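Local structure of chorismate mutase (Clostridium thermocellum, 1XHO) at residues A46-I49 with V50-Q54. The protein probably catalyses the Claisen rearrangement of chorismate to prephenate, a step on the way to phenylalanine and tyrosine. Sequence-based numbering, arbitrary orientation.
Sequences ADEI and VAETQ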
# COMPACT_ATOMS: atom_id res chain seq x y z
N ALA C 46 18.10 -3.05 -14.40
CA ALA C 46 16.84 -2.48 -14.91
C ALA C 46 16.12 -3.41 -15.89
O ALA C 46 14.89 -3.42 -15.94
CB ALA C 46 17.10 -1.12 -15.57
N ASP C 47 16.89 -4.17 -16.66
CA ASP C 47 16.33 -5.10 -17.65
C ASP C 47 15.65 -6.28 -16.98
O ASP C 47 14.55 -6.67 -17.38
CB ASP C 47 17.41 -5.60 -18.62
CG ASP C 47 17.73 -4.59 -19.71
OD1 ASP C 47 16.78 -4.00 -20.28
OD2 ASP C 47 18.92 -4.38 -20.01
N GLU C 48 16.30 -6.84 -15.96
CA GLU C 48 15.77 -7.97 -15.22
C GLU C 48 14.53 -7.59 -14.40
O GLU C 48 13.51 -8.29 -14.44
CB GLU C 48 16.83 -8.57 -14.28
CG GLU C 48 17.84 -9.47 -14.98
CD GLU C 48 17.20 -10.73 -15.52
OE1 GLU C 48 16.83 -11.62 -14.71
OE2 GLU C 48 17.05 -10.84 -16.76
N ILE C 49 14.64 -6.49 -13.66
CA ILE C 49 13.53 -5.97 -12.84
C ILE C 49 12.28 -5.74 -13.70
O ILE C 49 11.18 -6.17 -13.34
CB ILE C 49 13.93 -4.66 -12.12
CG1 ILE C 49 14.91 -4.96 -10.98
CG2 ILE C 49 12.69 -3.95 -11.56
CD1 ILE C 49 15.64 -3.72 -10.42
N VAL C 50 12.46 -5.07 -14.83
CA VAL C 50 11.32 -4.70 -15.69
C VAL C 50 10.73 -5.90 -16.40
O VAL C 50 9.52 -6.05 -16.45
CB VAL C 50 11.72 -3.58 -16.70
CG1 VAL C 50 10.60 -3.31 -17.70
CG2 VAL C 50 12.08 -2.29 -15.95
N ALA C 51 11.59 -6.76 -16.95
CA ALA C 51 11.14 -7.92 -17.72
C ALA C 51 10.48 -8.96 -16.82
O ALA C 51 9.44 -9.51 -17.17
CB ALA C 51 12.32 -8.54 -18.48
N GLU C 52 11.06 -9.24 -15.66
CA GLU C 52 10.46 -10.21 -14.74
C GLU C 52 9.17 -9.69 -14.12
O GLU C 52 8.26 -10.48 -13.84
CB GLU C 52 11.45 -10.65 -13.66
CG GLU C 52 12.59 -11.50 -14.21
CD GLU C 52 12.11 -12.63 -15.10
OE1 GLU C 52 11.17 -13.34 -14.70
OE2 GLU C 52 12.65 -12.78 -16.22
N THR C 53 9.07 -8.37 -13.93
CA THR C 53 7.84 -7.77 -13.46
C THR C 53 6.77 -7.88 -14.54
O THR C 53 5.61 -8.15 -14.22
CB THR C 53 8.02 -6.29 -13.00
OG1 THR C 53 8.98 -6.23 -11.94
CG2 THR C 53 6.69 -5.71 -12.50
N GLN C 54 7.16 -7.68 -15.79
CA GLN C 54 6.24 -7.74 -16.94
C GLN C 54 5.63 -9.14 -17.12
O GLN C 54 4.43 -9.29 -17.34
CB GLN C 54 6.98 -7.31 -18.21
CG GLN C 54 6.09 -6.80 -19.36
CD GLN C 54 6.88 -6.04 -20.43
OE1 GLN C 54 7.96 -5.49 -20.16
NE2 GLN C 54 6.33 -6.00 -21.64
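Val50 bonds back to Ala46 in the first turns of the alpha-helix 46-63, which follows the opening strand 32-40 of the chorismate mutase type I fold; the whole contact is helical i to i+4 pairing. Its N gives a hydrogen bond to Ala46 O, and a chi1 of 173° sends CG1 anti to that N and sets the methyl CG2 beside it. Val50 CG2 thereby touches Ala46 O at 3.0 Å. The Val50 side chain also packs on Ile89 and Asn93 of helix 89-93. Ala51 N then bonds to Asp47 O at 3.0 Å, on an exposed part of the helix. One residue on, Glu52 N meets Glu48 O at 2.9 Å, and Glu52 CB and CG rest against that same oxygen. The two carboxylates come near each other, Glu48 OE1 standing 4.6 Å from Glu52 OE2; Glu48 OE1 is hydrogen-bonded to Ser42 OG and Glu52 OE1 to Asn138 ND2, bonds that may partly offset the nearby negative charge. Thr53 is buried, resting on Ala90 and Pro87, and folds its hydroxyl back onto the helix. With chi1 at -59°, Thr53 OG1 sits beside the backbone N, and both donate to Ile49 O from opposite faces of its carbonyl plane. Thr53 N reaches Ile49 O at 3.1 Å. Thr53 OG1 comes to 2.6 Å from Ile49 O, only 23° from that plane.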